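Local coordinates for leucine aminopeptidase (Legionella pneumophila, PDB 5GNE), which probably removes amino acids from the N-terminal ends of peptides as a zinc-dependent metalloexopeptidase of the M28 family, at residues Gln264-Gly269 against Ala314-Val319; Leu281-Val286 against Tyr308-Tyr313. One frame throughout, in Å; residues are numbered along the deposited sequence.

Contact 1: residues Gln264-Gly269 against Ala314-Val319; sequences QLDQAG and ACSDHV. With ZN (zinc ion), chain D.
S316 OG is gripped from two directions: it donates a hydrogen bond to D266 OD2 at 2.5 Å and receives one from Q264 NE2 at 3.0 Å. The principle illustrated is that of a second shell, in which a residue that never touches the metal helps to place one that does. D266 holds the zinc ion with both carboxylate oxygens, unevenly, OD1 standing at 2.0 Å and OD2 at 2.5 Å from it. The serine takes the anti lone pair of OD2, the one turned away from OD1, so metal and hydroxyl together probably help to set the rotation of the carboxylate.

The amide of Q264 reaches this spot because its chain, with CG anti to the backbone N (chi1 173°), bends at chi2. NE2 also donates to D317 OD2 at 3.1 Å, on the anti side of that oxygen; the amide and carboxylate planes stand 76° apart. Both NE2 bonds are bent, the one to S316 OG to 137° at the hydrogen, as NE2 divides its reach between two acceptors that lie out of its amide plane. The other oxygen of D317, OD1, is hydrogen-bonded to S245, which helps to fix the carboxylate. Farther back, Q264 CB packs against H318 CB at 3.9 Å. All five touching residues are buried.

H191 and D204 supply the other protein ligands of this zinc, and D204 also binds the second zinc with E239 and H344. An aspartate placed just beyond the end of a central strand, 259-264, and bound to one zinc of such a pair belongs to the co-catalytic site of M28 aminopeptidases.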
loop_
_atom_site.group_PDB
_atom_site.type_symbol
_atom_site.label_atom_id
_atom_site.label_comp_id
_atom_site.label_asym_id
_atom_site.label_seq_id
_atom_site.Cartn_x
_atom_site.Cartn_y
_atom_site.Cartn_z
ATOM N N GLN A 264 -1.120 1.793 5.253
ATOM C CA GLN A 264 -1.374 1.329 3.896
ATOM C C GLN A 264 -2.758 1.705 3.470
ATOM O O GLN A 264 -3.752 1.415 4.165
ATOM C CB GLN A 264 -1.189 -0.177 3.784
ATOM C CG GLN A 264 -1.594 -0.765 2.459
ATOM C CD GLN A 264 -0.678 -0.440 1.301
ATOM O OE1 GLN A 264 0.298 0.301 1.438
ATOM N NE2 GLN A 264 -0.999 -1.010 0.123
ATOM N N LEU A 265 -2.823 2.342 2.312
ATOM C CA LEU A 265 -4.075 2.747 1.717
ATOM C C LEU A 265 -4.301 1.940 0.460
ATOM O O LEU A 265 -3.777 2.273 -0.598
ATOM C CB LEU A 265 -4.038 4.238 1.406
ATOM C CG LEU A 265 -3.936 5.120 2.662
ATOM C CD1 LEU A 265 -3.525 6.534 2.304
ATOM C CD2 LEU A 265 -5.287 5.135 3.415
ATOM N N ASP A 266 -5.090 0.885 0.570
ATOM C CA ASP A 266 -5.436 0.085 -0.578
ATOM C C ASP A 266 -6.972 -0.053 -0.616
ATOM O O ASP A 266 -7.563 -0.746 0.213
ATOM C CB ASP A 266 -4.699 -1.249 -0.471
ATOM C CG ASP A 266 -4.659 -2.010 -1.758
ATOM O OD1 ASP A 266 -5.278 -1.566 -2.748
ATOM O OD2 ASP A 266 -3.963 -3.046 -1.781
ATOM N N GLN A 267 -7.585 0.549 -1.637
ATOM C CA GLN A 267 -9.050 0.709 -1.749
ATOM C C GLN A 267 -9.635 1.564 -0.640
ATOM O O GLN A 267 -10.011 1.061 0.423
ATOM C CB GLN A 267 -9.759 -0.628 -1.792
ATOM C CG GLN A 267 -9.406 -1.385 -3.026
ATOM C CD GLN A 267 -9.717 -2.842 -2.890
ATOM O OE1 GLN A 267 -10.863 -3.220 -2.663
ATOM N NE2 GLN A 267 -8.701 -3.674 -3.030
ATOM N N ALA A 268 -9.618 2.873 -0.872
ATOM C CA ALA A 268 -10.157 3.838 0.082
ATOM C C ALA A 268 -11.414 4.566 -0.403
ATOM O O ALA A 268 -11.736 5.637 0.118
ATOM C CB ALA A 268 -9.099 4.841 0.434
ATOM N N GLY A 269 -12.080 4.045 -1.432
ATOM C CA GLY A 269 -13.109 4.833 -2.083
ATOM C C GLY A 269 -14.455 4.239 -2.437
ATOM O O GLY A 269 -15.319 4.944 -2.951
ATOM N N ALA A 314 -0.612 -12.443 1.879
ATOM C CA ALA A 314 0.049 -11.476 0.979
ATOM C C ALA A 314 -0.995 -10.508 0.438
ATOM O O ALA A 314 -1.074 -10.203 -0.750
ATOM C CB ALA A 314 0.768 -12.186 -0.151
ATOM N N CYS A 315 -1.817 -10.070 1.363
ATOM C CA CYS A 315 -2.959 -9.236 1.101
ATOM C C CYS A 315 -2.608 -7.932 0.389
ATOM O O CYS A 315 -3.222 -7.568 -0.630
ATOM C CB CYS A 315 -3.625 -8.952 2.429
ATOM S SG CYS A 315 -5.045 -7.706 2.272
ATOM N N SER A 316 -1.610 -7.228 0.912
ATOM C CA SER A 316 -1.268 -5.944 0.339
ATOM C C SER A 316 0.082 -5.496 0.859
ATOM O O SER A 316 0.700 -6.209 1.656
ATOM C CB SER A 316 -2.352 -4.915 0.665
ATOM O OG SER A 316 -2.183 -3.750 -0.121
ATOM N N ASP A 317 0.526 -4.309 0.453
ATOM C CA ASP A 317 1.924 -3.929 0.664
ATOM C C ASP A 317 2.346 -3.889 2.132
ATOM O O ASP A 317 3.524 -4.060 2.433
ATOM C CB ASP A 317 2.200 -2.584 -0.007
ATOM C CG ASP A 317 1.949 -2.644 -1.507
ATOM O OD1 ASP A 317 2.661 -3.421 -2.167
ATOM O OD2 ASP A 317 1.046 -1.927 -2.026
ATOM N N HIS A 318 1.389 -3.657 3.033
ATOM C CA HIS A 318 1.672 -3.640 4.462
ATOM C C HIS A 318 2.416 -4.903 4.900
ATOM O O HIS A 318 3.295 -4.839 5.761
ATOM C CB HIS A 318 0.380 -3.465 5.269
ATOM C CG HIS A 318 -0.577 -4.601 5.140
ATOM N ND1 HIS A 318 -1.205 -4.914 3.951
ATOM C CD2 HIS A 318 -1.009 -5.512 6.045
ATOM C CE1 HIS A 318 -1.984 -5.968 4.127
ATOM N NE2 HIS A 318 -1.883 -6.349 5.389
ATOM N N VAL A 319 2.106 -6.014 4.245
ATOM C CA VAL A 319 2.736 -7.315 4.500
ATOM C C VAL A 319 4.258 -7.263 4.398
ATOM O O VAL A 319 4.958 -7.874 5.207
ATOM C CB VAL A 319 2.143 -8.384 3.546
ATOM C CG1 VAL A 319 3.004 -9.628 3.465
ATOM C CG2 VAL A 319 0.730 -8.745 4.016
HETATM ZN ZN ZN D . -4.953 -3.012 -4.073
#

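Contact 2: residues Leu281-Val286 against Tyr308-Tyr313; sequences LLKDYV and YTKCGY
L281 and L282 pair in parallel with Y308 and T309, and the backbone bonds come first. T309 N donates to L281 O at 3.0 Å, and K283 N donates to T309 O at 3.2 Å, meeting that carbonyl almost head-on (C=O...N 178°). Two CA-H...O contacts, from Y308 CA to L281 O and from L282 CA to T309 O, reinforce the pairing.

Apolar contacts fall on both faces. On one, L281 CB lies 3.9 Å from Y308 CE2, the two side chains running side by side; on the other, L282 CD1 meets T309 CG2 while its second branch, CD2, reaches C311 CB at 3.6 Å. Beyond the strand end, the extended K283 chain crosses Y308 at about a right angle, CE 3.7 Å from Y308 CB.

Past the strand ends the one cross-segment hydrogen bond is weak, from C311 N to D284 OD2 at 3.4 Å. The same oxygen rests against the K310 methylenes, but no salt bridge forms with K310 NZ, 4.7 Å away.

The two strands belong to a beta-alpha-beta crossover through helix 288-302, which covers the L281 and Y308 face, while strand 328-332 flanks 279-282 and 306-309 forms the sheet edge.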
loop_
_atom_site.group_PDB
_atom_site.type_symbol
_atom_site.label_atom_id
_atom_site.label_comp_id
_atom_site.label_asym_id
_atom_site.label_seq_id
_atom_site.Cartn_x
_atom_site.Cartn_y
_atom_site.Cartn_z
ATOM N N LEU A 281 -10.871 -1.734 9.780
ATOM C CA LEU A 281 -9.462 -1.938 10.063
ATOM C C LEU A 281 -9.151 -3.409 9.935
ATOM O O LEU A 281 -9.983 -4.248 10.306
ATOM C CB LEU A 281 -9.118 -1.461 11.475
ATOM C CG LEU A 281 -9.392 0.018 11.745
ATOM C CD1 LEU A 281 -9.038 0.378 13.173
ATOM C CD2 LEU A 281 -8.622 0.892 10.756
ATOM N N LEU A 282 -7.946 -3.725 9.461
ATOM C CA LEU A 282 -7.558 -5.116 9.267
ATOM C C LEU A 282 -6.938 -5.615 10.533
ATOM O O LEU A 282 -6.263 -4.853 11.211
ATOM C CB LEU A 282 -6.582 -5.258 8.116
ATOM C CG LEU A 282 -7.302 -5.448 6.785
ATOM C CD1 LEU A 282 -7.743 -4.119 6.177
ATOM C CD2 LEU A 282 -6.440 -6.244 5.834
ATOM N N LYS A 283 -7.199 -6.866 10.903
ATOM C CA LYS A 283 -6.609 -7.334 12.150
ATOM C C LYS A 283 -5.482 -8.357 11.995
ATOM O O LYS A 283 -4.841 -8.700 12.986
ATOM C CB LYS A 283 -7.665 -7.900 13.103
ATOM C CG LYS A 283 -9.038 -8.195 12.557
ATOM C CD LYS A 283 -9.884 -8.743 13.720
ATOM C CE LYS A 283 -11.337 -8.990 13.361
ATOM N NZ LYS A 283 -12.009 -9.818 14.410
ATOM N N ASP A 284 -5.238 -8.873 10.797
ATOM C CA ASP A 284 -4.061 -9.727 10.643
ATOM C C ASP A 284 -2.920 -9.031 9.879
ATOM O O ASP A 284 -3.135 -8.184 9.013
ATOM C CB ASP A 284 -4.443 -11.088 10.022
ATOM C CG ASP A 284 -5.350 -10.968 8.814
ATOM O OD1 ASP A 284 -4.986 -10.262 7.858
ATOM O OD2 ASP A 284 -6.435 -11.604 8.828
ATOM N N TYR A 285 -1.698 -9.406 10.221
ATOM C CA TYR A 285 -0.534 -8.899 9.532
ATOM C C TYR A 285 -0.379 -7.388 9.690
ATOM O O TYR A 285 0.183 -6.723 8.833
ATOM C CB TYR A 285 -0.575 -9.295 8.054
ATOM C CG TYR A 285 0.173 -10.577 7.789
ATOM C CD1 TYR A 285 1.540 -10.554 7.509
ATOM C CD2 TYR A 285 -0.465 -11.802 7.837
ATOM C CE1 TYR A 285 2.247 -11.720 7.276
ATOM C CE2 TYR A 285 0.232 -12.974 7.610
ATOM C CZ TYR A 285 1.586 -12.924 7.330
ATOM O OH TYR A 285 2.282 -14.085 7.102
ATOM N N VAL A 286 -0.867 -6.873 10.816
ATOM C CA VAL A 286 -0.753 -5.458 11.189
ATOM C C VAL A 286 -0.342 -5.398 12.647
ATOM O O VAL A 286 -0.397 -6.401 13.335
ATOM C CB VAL A 286 -2.074 -4.674 11.000
ATOM C CG1 VAL A 286 -2.403 -4.521 9.522
ATOM C CG2 VAL A 286 -3.217 -5.383 11.722
ATOM N N TYR A 308 -14.078 -4.053 11.637
ATOM C CA TYR A 308 -12.895 -4.896 11.507
ATOM C C TYR A 308 -13.109 -5.968 10.439
ATOM O O TYR A 308 -14.221 -6.440 10.218
ATOM C CB TYR A 308 -12.521 -5.528 12.851
ATOM C CG TYR A 308 -12.024 -4.498 13.841
ATOM C CD1 TYR A 308 -12.895 -3.898 14.747
ATOM C CD2 TYR A 308 -10.688 -4.110 13.862
ATOM C CE1 TYR A 308 -12.447 -2.938 15.645
ATOM C CE2 TYR A 308 -10.230 -3.157 14.755
ATOM C CZ TYR A 308 -11.108 -2.570 15.644
ATOM O OH TYR A 308 -10.644 -1.621 16.532
ATOM N N THR A 309 -12.031 -6.319 9.753
ATOM C CA THR A 309 -12.061 -7.325 8.697
ATOM C C THR A 309 -10.762 -8.147 8.670
ATOM O O THR A 309 -9.772 -7.795 9.332
ATOM C CB THR A 309 -12.348 -6.657 7.326
ATOM O OG1 THR A 309 -12.434 -7.656 6.306
ATOM C CG2 THR A 309 -11.277 -5.648 6.958
ATOM N N LYS A 310 -10.788 -9.268 7.961
ATOM C CA LYS A 310 -9.605 -10.111 7.799
ATOM C C LYS A 310 -9.251 -10.219 6.318
ATOM O O LYS A 310 -10.064 -9.877 5.457
ATOM C CB LYS A 310 -9.814 -11.504 8.407
ATOM C CG LYS A 310 -9.760 -11.580 9.943
ATOM C CD LYS A 310 -8.914 -12.793 10.399
ATOM C CE LYS A 310 -9.001 -13.079 11.904
ATOM N NZ LYS A 310 -8.239 -14.315 12.278
ATOM N N CYS A 311 -8.002 -10.586 6.034
ATOM C CA CYS A 311 -7.494 -10.675 4.663
ATOM C C CYS A 311 -6.833 -12.019 4.393
ATOM O O CYS A 311 -6.421 -12.713 5.312
ATOM C CB CYS A 311 -6.487 -9.541 4.366
ATOM S SG CYS A 311 -6.223 -9.322 2.598
ATOM N N GLY A 312 -6.735 -12.377 3.119
ATOM C CA GLY A 312 -5.932 -13.511 2.698
ATOM C C GLY A 312 -4.431 -13.275 2.876
ATOM O O GLY A 312 -3.989 -12.211 3.323
ATOM N N TYR A 313 -3.648 -14.279 2.498
ATOM C CA TYR A 313 -2.191 -14.199 2.495
ATOM C C TYR A 313 -1.684 -13.142 1.514
ATOM O O TYR A 313 -2.250 -12.984 0.433
ATOM C CB TYR A 313 -1.591 -15.573 2.135
ATOM C CG TYR A 313 -0.084 -15.568 2.074
ATOM C CD1 TYR A 313 0.660 -15.246 3.196
ATOM C CD2 TYR A 313 0.590 -15.839 0.892
ATOM C CE1 TYR A 313 2.027 -15.201 3.155
ATOM C CE2 TYR A 313 1.961 -15.805 0.839
ATOM C CZ TYR A 313 2.674 -15.483 1.978
ATOM O OH TYR A 313 4.034 -15.438 1.961
#

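Overall arrangement
Contact 1 builds part of the zinc site, about 4 Å from the centre of the chain's fold, whereas contact 2 closes the edge of the same mixed sheet; their centres are 10 Å apart. The chain joins them directly, since the 308-313 segment runs straight into 314-319, and the C311-C315 disulfide ties the two across that junction. Packing links them again: H318 CD2 lies 3.3 Å from Y285 O, and C315 SG lies 4.1 Å from L282 CD2. Contact 2 binds no metal, yet the side chain of C311 is about 9 Å from a bound zinc. Together they exemplify how a sheet-edge loop can carry a second-shell serine into a metallopeptidase centre.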